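Local coordinates for protein FAD-binding oxidoreductase (Gulosibacter chungangensis, PDB 7PBI) that carries covalently attached FAD and binds isoeugenol beside the flavin, probably acting as an oxidoreductase, possibly with D-lactate dehydrogenase activity, at residues G394-A399 with H479-D484; I425-Q430 with H440-L445. One frame throughout, in Å; residues are numbered along the deposited sequence.

Interaction 1: residues G394-A399 with H479-D484; sequences GHFFYA and HNVLAD. With FAD (flavin-adenine dinucleotide), chain K; H7Y (isoeugenol), chain L.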
ATOM      1  N   GLY B 394       2.393  -5.115 -33.290  1.00 33.40           N
ATOM      2  CA  GLY B 394       2.030  -5.336 -31.883  1.00 35.95           C
ATOM      3  C   GLY B 394       3.265  -5.316 -31.004  1.00 37.67           C
ATOM      4  O   GLY B 394       4.388  -5.390 -31.556  1.00 37.16           O
ATOM      5  N   HIS B 395       3.071  -5.248 -29.686  1.00 37.35           N
ATOM      6  CA  HIS B 395       4.171  -5.136 -28.701  1.00 37.69           C
ATOM      7  C   HIS B 395       4.160  -6.303 -27.709  1.00 36.54           C
ATOM      8  O   HIS B 395       3.233  -7.146 -27.740  1.00 33.29           O
ATOM      9  CB  HIS B 395       4.097  -3.780 -28.006  1.00 39.28           C
ATOM     10  CG  HIS B 395       2.769  -3.521 -27.396  1.00 41.64           C
ATOM     11  ND1 HIS B 395       2.204  -4.396 -26.490  1.00 43.63           N
ATOM     12  CD2 HIS B 395       1.893  -2.505 -27.574  1.00 43.93           C
ATOM     13  CE1 HIS B 395       1.026  -3.933 -26.118  1.00 45.66           C
ATOM     14  NE2 HIS B 395       0.815  -2.731 -26.742  1.00 44.97           N
ATOM     15  N   PHE B 396       5.192  -6.313 -26.862  1.00 36.03           N
ATOM     16  CA  PHE B 396       5.638  -7.448 -26.016  1.00 35.08           C
ATOM     17  C   PHE B 396       6.643  -6.921 -24.996  1.00 34.66           C
ATOM     18  O   PHE B 396       7.846  -6.881 -25.301  1.00 38.22           O
ATOM     19  CB  PHE B 396       6.290  -8.519 -26.889  1.00 33.81           C
ATOM     20  CG  PHE B 396       6.561  -9.814 -26.182  1.00 31.46           C
ATOM     21  CD1 PHE B 396       5.520 -10.674 -25.872  1.00 32.72           C
ATOM     22  CD2 PHE B 396       7.855 -10.184 -25.857  1.00 31.04           C
ATOM     23  CE1 PHE B 396       5.767 -11.885 -25.240  1.00 31.72           C
ATOM     24  CE2 PHE B 396       8.105 -11.397 -25.232  1.00 30.60           C
ATOM     25  CZ  PHE B 396       7.060 -12.240 -24.917  1.00 30.93           C
ATOM     26  N   PHE B 397       6.149  -6.530 -23.824  1.00 33.73           N
ATOM     27  CA  PHE B 397       6.833  -5.608 -22.891  1.00 32.11           C
ATOM     28  C   PHE B 397       8.013  -6.269 -22.177  1.00 34.52           C
ATOM     29  O   PHE B 397       7.921  -7.403 -21.686  1.00 43.11           O
ATOM     30  CB  PHE B 397       5.839  -5.103 -21.860  1.00 31.67           C
ATOM     31  CG  PHE B 397       4.877  -4.084 -22.396  1.00 31.57           C
ATOM     32  CD1 PHE B 397       5.332  -2.859 -22.833  1.00 32.65           C
ATOM     33  CD2 PHE B 397       3.518  -4.338 -22.430  1.00 33.31           C
ATOM     34  CE1 PHE B 397       4.448  -1.908 -23.309  1.00 33.51           C
ATOM     35  CE2 PHE B 397       2.630  -3.387 -22.905  1.00 33.95           C
ATOM     36  CZ  PHE B 397       3.098  -2.175 -23.350  1.00 34.74           C
ATOM     37  N   TYR B 398       9.113  -5.531 -22.125  1.00 35.05           N
ATOM     38  CA  TYR B 398      10.232  -5.710 -21.177  1.00 35.49           C
ATOM     39  C   TYR B 398      10.231  -4.485 -20.255  1.00 39.73           C
ATOM     40  O   TYR B 398      10.548  -3.385 -20.737  1.00 42.05           O
ATOM     41  CB  TYR B 398      11.535  -5.866 -21.956  1.00 33.92           C
ATOM     42  CG  TYR B 398      12.778  -5.770 -21.112  1.00 34.03           C
ATOM     43  CD1 TYR B 398      13.046  -6.714 -20.136  1.00 36.20           C
ATOM     44  CD2 TYR B 398      13.684  -4.737 -21.274  1.00 33.75           C
ATOM     45  CE1 TYR B 398      14.188  -6.646 -19.352  1.00 36.03           C
ATOM     46  CE2 TYR B 398      14.834  -4.656 -20.507  1.00 33.69           C
ATOM     47  CZ  TYR B 398      15.082  -5.610 -19.536  1.00 34.85           C
ATOM     48  OH  TYR B 398      16.194  -5.541 -18.753  1.00 34.28           O
ATOM     49  N   ALA B 399       9.852  -4.639 -18.985  1.00 39.38           N
ATOM     50  CA  ALA B 399       9.634  -3.491 -18.074  1.00 38.83           C
ATOM     51  C   ALA B 399      10.402  -3.664 -16.765  1.00 39.28           C
ATOM     52  O   ALA B 399       9.788  -3.887 -15.725  1.00 40.22           O
ATOM     53  CB  ALA B 399       8.156  -3.338 -17.828  1.00 41.23           C
ATOM     54  N   HIS B 479       4.676 -10.983 -19.755  1.00 36.74           N
ATOM     55  CA  HIS B 479       3.806 -11.829 -20.604  1.00 35.74           C
ATOM     56  C   HIS B 479       3.790 -13.256 -20.066  1.00 34.05           C
ATOM     57  O   HIS B 479       4.816 -13.673 -19.488  1.00 34.57           O
ATOM     58  CB  HIS B 479       4.328 -11.792 -22.045  1.00 39.48           C
ATOM     59  CG  HIS B 479       3.409 -12.400 -23.050  1.00 41.78           C
ATOM     60  ND1 HIS B 479       3.351 -13.768 -23.268  1.00 41.11           N
ATOM     61  CD2 HIS B 479       2.540 -11.832 -23.916  1.00 40.71           C
ATOM     62  CE1 HIS B 479       2.476 -14.011 -24.216  1.00 40.80           C
ATOM     63  NE2 HIS B 479       1.955 -12.841 -24.623  1.00 39.54           N
ATOM     64  N   ASN B 480       2.676 -13.963 -20.283  1.00 33.17           N
ATOM     65  CA  ASN B 480       2.470 -15.386 -19.907  1.00 31.82           C
ATOM     66  C   ASN B 480       3.735 -16.182 -20.213  1.00 31.86           C
ATOM     67  O   ASN B 480       4.184 -16.963 -19.348  1.00 30.86           O
ATOM     68  CB  ASN B 480       1.331 -16.038 -20.690  1.00 32.43           C
ATOM     69  CG  ASN B 480      -0.040 -15.605 -20.235  1.00 32.17           C
ATOM     70  OD1 ASN B 480      -0.182 -15.032 -19.169  1.00 37.21           O
ATOM     71  ND2 ASN B 480      -1.057 -15.904 -21.021  1.00 30.95           N
ATOM     72  N   VAL B 481       4.272 -15.999 -21.418  1.00 31.55           N
ATOM     73  CA  VAL B 481       5.338 -16.879 -21.972  1.00 33.45           C
ATOM     74  C   VAL B 481       6.673 -16.564 -21.292  1.00 35.06           C
ATOM     75  O   VAL B 481       7.636 -17.331 -21.505  1.00 34.82           O
ATOM     76  CB  VAL B 481       5.438 -16.719 -23.494  1.00 33.45           C
ATOM     77  CG1 VAL B 481       6.153 -15.438 -23.868  1.00 33.72           C
ATOM     78  CG2 VAL B 481       6.102 -17.924 -24.133  1.00 33.98           C
ATOM     79  N   LEU B 482       6.727 -15.461 -20.533  1.00 35.87           N
ATOM     80  CA  LEU B 482       7.949 -14.965 -19.853  1.00 33.94           C
ATOM     81  C   LEU B 482       7.918 -15.309 -18.365  1.00 34.64           C
ATOM     82  O   LEU B 482       9.006 -15.267 -17.766  1.00 34.34           O
ATOM     83  CB  LEU B 482       8.048 -13.454 -20.062  1.00 33.59           C
ATOM     84  CG  LEU B 482       8.344 -13.023 -21.494  1.00 33.71           C
ATOM     85  CD1 LEU B 482       8.462 -11.513 -21.593  1.00 33.63           C
ATOM     86  CD2 LEU B 482       9.621 -13.691 -21.996  1.00 36.28           C
ATOM     87  N   ALA B 483       6.748 -15.658 -17.810  1.00 34.88           N
ATOM     88  CA  ALA B 483       6.522 -15.892 -16.360  1.00 34.37           C
ATOM     89  C   ALA B 483       7.661 -16.715 -15.742  1.00 34.09           C
ATOM     90  O   ALA B 483       8.298 -16.202 -14.814  1.00 36.06           O
ATOM     91  CB  ALA B 483       5.190 -16.556 -16.115  1.00 34.29           C
ATOM     92  N   ASP B 484       7.925 -17.940 -16.192  1.00 35.26           N
ATOM     93  CA  ASP B 484       8.903 -18.804 -15.467  1.00 37.31           C
ATOM     94  C   ASP B 484      10.279 -18.123 -15.461  1.00 36.92           C
ATOM     95  O   ASP B 484      10.883 -18.030 -14.371  1.00 36.09           O
ATOM     96  CB  ASP B 484       8.961 -20.236 -16.006  1.00 38.26           C
ATOM     97  CG  ASP B 484       7.780 -21.092 -15.580  1.00 40.66           C
ATOM     98  OD1 ASP B 484       7.031 -20.668 -14.648  1.00 42.84           O
ATOM     99  OD2 ASP B 484       7.602 -22.171 -16.192  1.00 41.02           O
TER
HETATM  100  PA  FAD K 601      -7.623  -7.594 -17.894  1.00 34.60           P
HETATM  101  O1A FAD K 601      -7.163  -8.320 -19.118  1.00 34.24           O
HETATM  102  O2A FAD K 601      -9.087  -7.641 -17.624  1.00 35.64           O
HETATM  103  O5B FAD K 601      -6.837  -8.124 -16.609  1.00 31.81           O
HETATM  104  C5B FAD K 601      -5.431  -8.432 -16.673  1.00 31.09           C
HETATM  105  C4B FAD K 601      -5.146  -9.581 -15.747  1.00 31.66           C
HETATM  106  O4B FAD K 601      -5.508  -9.214 -14.389  1.00 33.19           O
HETATM  107  C3B FAD K 601      -5.931 -10.870 -16.009  1.00 32.84           C
HETATM  108  O3B FAD K 601      -5.288 -11.701 -16.964  1.00 33.20           O
HETATM  109  C2B FAD K 601      -5.918 -11.517 -14.624  1.00 33.53           C
HETATM  110  O2B FAD K 601      -4.679 -12.130 -14.340  1.00 35.90           O
HETATM  111  C1B FAD K 601      -6.127 -10.300 -13.727  1.00 32.88           C
HETATM  112  N9A FAD K 601      -7.521  -9.956 -13.503  1.00 32.28           N
HETATM  113  C8A FAD K 601      -8.239  -9.017 -14.188  1.00 35.26           C
HETATM  114  N7A FAD K 601      -9.484  -8.919 -13.785  1.00 34.43           N
HETATM  115  C5A FAD K 601      -9.584  -9.857 -12.773  1.00 33.05           C
HETATM  116  C6A FAD K 601     -10.658 -10.230 -11.953  1.00 33.81           C
HETATM  117  N6A FAD K 601     -11.866  -9.672 -12.025  1.00 34.14           N
HETATM  118  N1A FAD K 601     -10.426 -11.213 -11.050  1.00 35.30           N
HETATM  119  C2A FAD K 601      -9.203 -11.759 -10.995  1.00 35.24           C
HETATM  120  N3A FAD K 601      -8.117 -11.471 -11.708  1.00 35.16           N
HETATM  121  C4A FAD K 601      -8.381 -10.503 -12.595  1.00 32.36           C
HETATM  122  N1  FAD K 601      -0.789  -0.767 -19.001  1.00 38.18           N
HETATM  123  C2  FAD K 601      -0.689   0.115 -17.992  1.00 38.68           C
HETATM  124  O2  FAD K 601      -0.925  -0.225 -16.832  1.00 43.28           O
HETATM  125  N3  FAD K 601      -0.363   1.413 -18.193  1.00 37.03           N
HETATM  126  C4  FAD K 601      -0.075   1.910 -19.432  1.00 37.04           C
HETATM  127  O4  FAD K 601       0.201   3.096 -19.550  1.00 34.73           O
HETATM  128  C4X FAD K 601      -0.146   1.010 -20.528  1.00 39.91           C
HETATM  129  N5  FAD K 601       0.131   1.452 -21.727  1.00 38.95           N
HETATM  130  C5X FAD K 601       0.049   0.562 -22.760  1.00 40.85           C
HETATM  131  C6  FAD K 601       0.332   1.035 -24.051  1.00 41.90           C
HETATM  132  C7  FAD K 601       0.259   0.213 -25.148  1.00 40.28           C
HETATM  133  C7M FAD K 601       0.571   0.770 -26.512  1.00 41.42           C
HETATM  134  C8  FAD K 601      -0.099  -1.140 -24.972  1.00 38.97           C
HETATM  135  C8M FAD K 601      -0.164  -2.067 -26.157  1.00 41.77           C
HETATM  136  C9  FAD K 601      -0.381  -1.623 -23.717  1.00 38.74           C
HETATM  137  C9A FAD K 601      -0.318  -0.790 -22.586  1.00 41.41           C
HETATM  138  N10 FAD K 601      -0.601  -1.234 -21.291  1.00 42.62           N
HETATM  139  C10 FAD K 601      -0.528  -0.348 -20.221  1.00 40.61           C
HETATM  140  C1' FAD K 601      -1.029  -2.633 -21.057  1.00 42.46           C
HETATM  141  C2' FAD K 601      -2.566  -2.800 -21.148  1.00 42.36           C
HETATM  142  O2' FAD K 601      -3.089  -2.074 -22.279  1.00 47.37           O
HETATM  143  C3' FAD K 601      -3.332  -2.310 -19.909  1.00 39.80           C
HETATM  144  O3' FAD K 601      -2.620  -2.590 -18.714  1.00 37.44           O
HETATM  145  C4' FAD K 601      -4.755  -2.865 -19.778  1.00 37.81           C
HETATM  146  O4' FAD K 601      -5.508  -2.033 -18.895  1.00 39.08           O
HETATM  147  C5' FAD K 601      -4.821  -4.269 -19.228  1.00 37.74           C
HETATM  148  O5' FAD K 601      -5.990  -4.936 -19.779  1.00 36.51           O
HETATM  149  P   FAD K 601      -7.378  -4.905 -18.987  1.00 35.95           P
HETATM  150  O1P FAD K 601      -8.429  -5.322 -19.967  1.00 33.39           O
HETATM  151  O2P FAD K 601      -7.541  -3.605 -18.269  1.00 32.80           O
HETATM  152  O3P FAD K 601      -7.124  -6.072 -17.914  1.00 32.86           O
HETATM  153  CAA H7Y L 602       3.581   3.478 -23.116  1.00 76.14           C
HETATM  154  CAD H7Y L 602       3.410   2.818 -21.771  1.00 69.68           C
HETATM  155  CAE H7Y L 602       3.427   1.285 -21.688  1.00 69.63           C
HETATM  156  CAJ H7Y L 602       3.262   0.665 -20.462  1.00 69.68           C
HETATM  157  CAH H7Y L 602       3.312   1.493 -19.371  1.00 68.56           C
HETATM  158  CAF H7Y L 602       3.049  -0.711 -20.291  1.00 66.66           C
HETATM  159  CAG H7Y L 602       2.877  -1.236 -19.016  1.00 63.80           C
HETATM  160  CAK H7Y L 602       2.919  -0.386 -17.924  1.00 67.96           C
HETATM  161  OAC H7Y L 602       2.745  -0.852 -16.657  1.00 74.03           O
HETATM  162  CAL H7Y L 602       3.141   0.988 -18.105  1.00 73.78           C
HETATM  163  OAI H7Y L 602       3.181   1.825 -17.015  1.00 84.91           O
HETATM  164  CAB H7Y L 602       3.265   3.275 -17.243  1.00 81.67           C
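Phe396 drives the rim of its ring onto one face of the His479 imidazole, its CE1 lying 3.3 Å from His479 CG. The planes are inclined at 49°, so the two rings meet obliquely. Further round the rim, CZ and CE2 meet aliphatic groups: Val481 CG1 lies in the ring plane, 3.5 Å from Phe396 CZ, and Leu482 CD1 approaches obliquely, 3.7 Å from Phe396 CE2.

Phe397 turns the other way: its CG is anti to the carbonyl carbon (chi1 -74°), whereas that of Phe396 is anti to the backbone N (chi1 -170°). Phe397 thus enters the active site, where one ring face lies over isoeugenol (Phe397 CZ to CAF, 3.4 Å) while its edge meets the flavin (Phe397 CZ to FAD C9, 3.5 Å). His395 is bonded covalently through NE2 to FAD C8M, and Phe397 CZ sits above one face of its imidazole.

The imidazole of His479 is fixed in rotation at both nitrogens: Val481 N donates to ND1 near the ring plane (3.0 Å), and NE2 is hydrogen-bonded to Asp43, whose carboxylate would be expected to polarise the ring. These bonds occupy the nitrogens at the ring edge and leave a face for the Phe396 rim.

Interaction 2: residues I425-Q430 with H440-L445; sequences IDYLAQ and HICLPL. With H7Y (isoeugenol), chain L.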
ATOM      1  N   ILE B 425      14.275  -5.610 -34.355  1.00 35.77           N
ATOM      2  CA  ILE B 425      12.961  -5.174 -33.808  1.00 35.76           C
ATOM      3  C   ILE B 425      13.075  -3.705 -33.427  1.00 35.44           C
ATOM      4  O   ILE B 425      14.051  -3.350 -32.752  1.00 35.78           O
ATOM      5  CB  ILE B 425      12.539  -6.033 -32.606  1.00 36.86           C
ATOM      6  CG1 ILE B 425      12.739  -7.520 -32.887  1.00 38.85           C
ATOM      7  CG2 ILE B 425      11.104  -5.735 -32.214  1.00 37.89           C
ATOM      8  CD1 ILE B 425      11.866  -8.060 -33.999  1.00 37.59           C
ATOM      9  N   ASP B 426      12.089  -2.908 -33.830  1.00 34.37           N
ATOM     10  CA  ASP B 426      11.998  -1.477 -33.466  1.00 35.24           C
ATOM     11  C   ASP B 426      11.875  -1.382 -31.945  1.00 35.55           C
ATOM     12  O   ASP B 426      11.245  -2.272 -31.336  1.00 37.19           O
ATOM     13  CB  ASP B 426      10.851  -0.813 -34.227  1.00 36.46           C
ATOM     14  CG  ASP B 426      11.183  -0.508 -35.680  1.00 36.78           C
ATOM     15  OD1 ASP B 426      12.387  -0.502 -36.033  1.00 39.45           O
ATOM     16  OD2 ASP B 426      10.244  -0.251 -36.444  1.00 36.58           O
ATOM     17  N   TYR B 427      12.478  -0.353 -31.356  1.00 35.56           N
ATOM     18  CA  TYR B 427      12.583  -0.181 -29.887  1.00 35.51           C
ATOM     19  C   TYR B 427      12.013   1.182 -29.504  1.00 33.16           C
ATOM     20  O   TYR B 427      12.698   2.199 -29.658  1.00 31.73           O
ATOM     21  CB  TYR B 427      14.030  -0.368 -29.428  1.00 37.01           C
ATOM     22  CG  TYR B 427      14.322   0.091 -28.022  1.00 39.12           C
ATOM     23  CD1 TYR B 427      13.386  -0.035 -27.004  1.00 40.15           C
ATOM     24  CD2 TYR B 427      15.550   0.648 -27.706  1.00 39.84           C
ATOM     25  CE1 TYR B 427      13.667   0.377 -25.709  1.00 39.38           C
ATOM     26  CE2 TYR B 427      15.841   1.070 -26.419  1.00 39.71           C
ATOM     27  CZ  TYR B 427      14.904   0.922 -25.415  1.00 38.86           C
ATOM     28  OH  TYR B 427      15.209   1.361 -24.165  1.00 39.33           O
ATOM     29  N   LEU B 428      10.779   1.171 -29.010  1.00 34.02           N
ATOM     30  CA  LEU B 428      10.106   2.354 -28.422  1.00 35.54           C
ATOM     31  C   LEU B 428      10.399   2.368 -26.927  1.00 37.78           C
ATOM     32  O   LEU B 428      10.156   1.345 -26.293  1.00 41.02           O
ATOM     33  CB  LEU B 428       8.604   2.272 -28.683  1.00 34.95           C
ATOM     34  CG  LEU B 428       8.158   2.634 -30.097  1.00 35.71           C
ATOM     35  CD1 LEU B 428       8.591   1.583 -31.109  1.00 36.08           C
ATOM     36  CD2 LEU B 428       6.653   2.808 -30.133  1.00 36.39           C
ATOM     37  N   ALA B 429      10.928   3.476 -26.406  1.00 42.30           N
ATOM     38  CA  ALA B 429      11.499   3.585 -25.041  1.00 43.34           C
ATOM     39  C   ALA B 429      10.762   4.666 -24.258  1.00 42.83           C
ATOM     40  O   ALA B 429      10.596   5.777 -24.782  1.00 46.32           O
ATOM     41  CB  ALA B 429      12.968   3.903 -25.108  1.00 42.36           C
ATOM     42  N   GLN B 430      10.359   4.351 -23.035  1.00 43.68           N
ATOM     43  CA  GLN B 430       9.707   5.326 -22.128  1.00 46.30           C
ATOM     44  C   GLN B 430      10.183   5.060 -20.699  1.00 46.68           C
ATOM     45  O   GLN B 430       9.885   3.970 -20.177  1.00 50.92           O
ATOM     46  CB  GLN B 430       8.191   5.220 -22.258  1.00 48.61           C
ATOM     47  CG  GLN B 430       7.431   5.993 -21.195  1.00 52.50           C
ATOM     48  CD  GLN B 430       6.025   6.341 -21.630  1.00 57.74           C
ATOM     49  OE1 GLN B 430       5.037   5.765 -21.168  1.00 58.64           O
ATOM     50  NE2 GLN B 430       5.923   7.314 -22.522  1.00 63.16           N
ATOM     51  N   HIS B 440      11.709   1.294 -16.504  1.00 48.84           N
ATOM     52  CA  HIS B 440      12.052   1.320 -17.943  1.00 43.46           C
ATOM     53  C   HIS B 440      10.998   0.507 -18.686  1.00 40.27           C
ATOM     54  O   HIS B 440      10.928  -0.700 -18.455  1.00 39.17           O
ATOM     55  CB  HIS B 440      13.465   0.793 -18.161  1.00 43.52           C
ATOM     56  CG  HIS B 440      13.810   0.669 -19.597  1.00 43.35           C
ATOM     57  ND1 HIS B 440      14.698  -0.268 -20.059  1.00 45.47           N
ATOM     58  CD2 HIS B 440      13.362   1.336 -20.677  1.00 46.47           C
ATOM     59  CE1 HIS B 440      14.801  -0.166 -21.367  1.00 45.35           C
ATOM     60  NE2 HIS B 440      13.985   0.808 -21.772  1.00 47.16           N
ATOM     61  N   ILE B 441      10.192   1.157 -19.518  1.00 38.57           N
ATOM     62  CA  ILE B 441       9.262   0.471 -20.461  1.00 39.97           C
ATOM     63  C   ILE B 441       9.960   0.279 -21.811  1.00 39.45           C
ATOM     64  O   ILE B 441      10.105   1.265 -22.549  1.00 44.52           O
ATOM     65  CB  ILE B 441       7.970   1.281 -20.612  1.00 40.71           C
ATOM     66  CG1 ILE B 441       7.270   1.438 -19.264  1.00 43.69           C
ATOM     67  CG2 ILE B 441       7.070   0.661 -21.667  1.00 40.93           C
ATOM     68  CD1 ILE B 441       6.746   0.141 -18.684  1.00 46.18           C
ATOM     69  N   CYS B 442      10.360  -0.946 -22.138  1.00 38.41           N
ATOM     70  CA  CYS B 442      10.783  -1.326 -23.510  1.00 37.69           C
ATOM     71  C   CYS B 442       9.569  -1.867 -24.269  1.00 38.16           C
ATOM     72  O   CYS B 442       9.130  -2.986 -23.946  1.00 39.30           O
ATOM     73  CB  CYS B 442      11.868  -2.386 -23.522  1.00 35.80           C
ATOM     74  SG  CYS B 442      12.052  -3.099 -25.172  1.00 37.51           S
ATOM     75  N   LEU B 443       9.037  -1.084 -25.211  1.00 36.62           N
ATOM     76  CA  LEU B 443       7.853  -1.440 -26.040  1.00 36.82           C
ATOM     77  C   LEU B 443       8.336  -1.780 -27.451  1.00 36.60           C
ATOM     78  O   LEU B 443       8.450  -0.892 -28.304  1.00 35.84           O
ATOM     79  CB  LEU B 443       6.880  -0.252 -26.039  1.00 36.52           C
ATOM     80  CG  LEU B 443       5.486  -0.489 -26.630  1.00 36.53           C
ATOM     81  CD1 LEU B 443       4.563   0.689 -26.339  1.00 36.02           C
ATOM     82  CD2 LEU B 443       5.527  -0.732 -28.127  1.00 36.08           C
ATOM     83  N   PRO B 444       8.634  -3.066 -27.757  1.00 34.31           N
ATOM     84  CA  PRO B 444       9.054  -3.443 -29.103  1.00 34.97           C
ATOM     85  C   PRO B 444       7.837  -3.424 -30.031  1.00 35.50           C
ATOM     86  O   PRO B 444       6.741  -3.611 -29.572  1.00 37.13           O
ATOM     87  CB  PRO B 444       9.568  -4.867 -28.930  1.00 34.54           C
ATOM     88  CG  PRO B 444       8.678  -5.407 -27.835  1.00 35.48           C
ATOM     89  CD  PRO B 444       8.485  -4.238 -26.885  1.00 34.25           C
ATOM     90  N   LEU B 445       8.052  -3.158 -31.305  1.00 35.94           N
ATOM     91  CA  LEU B 445       6.984  -3.285 -32.320  1.00 36.96           C
ATOM     92  C   LEU B 445       7.427  -4.344 -33.324  1.00 34.89           C
ATOM     93  O   LEU B 445       8.460  -4.135 -33.991  1.00 34.49           O
ATOM     94  CB  LEU B 445       6.728  -1.922 -32.970  1.00 37.99           C
ATOM     95  CG  LEU B 445       5.838  -0.971 -32.172  1.00 38.25           C
ATOM     96  CD1 LEU B 445       5.624   0.320 -32.939  1.00 39.22           C
ATOM     97  CD2 LEU B 445       4.488  -1.591 -31.855  1.00 39.16           C
TER
HETATM   98  CAA H7Y L 602       3.581   3.478 -23.116  1.00 76.14           C
HETATM   99  CAD H7Y L 602       3.410   2.818 -21.771  1.00 69.68           C
HETATM  100  CAE H7Y L 602       3.427   1.285 -21.688  1.00 69.63           C
HETATM  101  CAJ H7Y L 602       3.262   0.665 -20.462  1.00 69.68           C
HETATM  102  CAH H7Y L 602       3.312   1.493 -19.371  1.00 68.56           C
HETATM  103  CAF H7Y L 602       3.049  -0.711 -20.291  1.00 66.66           C
HETATM  104  CAG H7Y L 602       2.877  -1.236 -19.016  1.00 63.80           C
HETATM  105  CAK H7Y L 602       2.919  -0.386 -17.924  1.00 67.96           C
HETATM  106  OAC H7Y L 602       2.745  -0.852 -16.657  1.00 74.03           O
HETATM  107  CAL H7Y L 602       3.141   0.988 -18.105  1.00 73.78           C
HETATM  108  OAI H7Y L 602       3.181   1.825 -17.015  1.00 84.91           O
HETATM  109  CAB H7Y L 602       3.265   3.275 -17.243  1.00 81.67           C
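The beta hairpin formed by strands 426-433 and 438-447 supplies one wall of the isoeugenol pocket, through Gln430 and Ile441. Ile441 CG2 lies 3.7 Å from isoeugenol CAE, and the extended Gln430 side chain brings OE1 to 3.3 Å from the ligand's terminal carbon CAA. These two residues form an antiparallel hydrogen-bonded pair, with Ile441 N to Gln430 O at 2.9 Å and Gln430 N to Ile441 O at 3.1 Å. Leu428 and Leu443 form another, in which Leu443 N donates nearly straight on to Leu428 O (2.9 Å) but Leu428 N reaches Leu443 O from above its carbonyl plane.

Both are interior strands of a large antiparallel sheet, between 277-280 and 393-402, and their side chains alternate between its faces. Leu428 CD1 packs on Leu445 CD1 (3.7 Å) on the face that also carries Leu443, Gln430 and Ile441. On the other face, beside helix 406-422, Tyr427 has CG anti to the backbone N (chi1 166°), which lays its ring past Cys442, with SG 3.8 Å from Tyr427 CD1. Tyr427 OH then hydrogen-bonds His440 NE2 at 2.7 Å, near the plane of both rings. A phenylalanine here would probably keep the sulfur contact but leave His440 NE2 without its hydroxyl partner.

In the fold
Both interactions are buried, and they meet at strand 438-447, which neighbours strand 393-402 in the same sheet: Tyr398 O probably accepts a hydrogen bond from Cys442 N (2.8 Å), and His395 CB packs on Leu443 CD2 (3.4 Å). Their chemistry differs with place. Interaction 2 joins adjacent strands through regular backbone bonding and buries 540 Å²; interaction 1 joins the irregular part of strand 393-402 to the turn before helix 483-488 by side chains, burying 190 Å². Each also faces isoeugenol, through Phe397 in one and Gln430 with Ile441 in the other. The covalent flavin link is made by His395 of 394-399, while Leu443 of interaction 2 touches FAD without bonding.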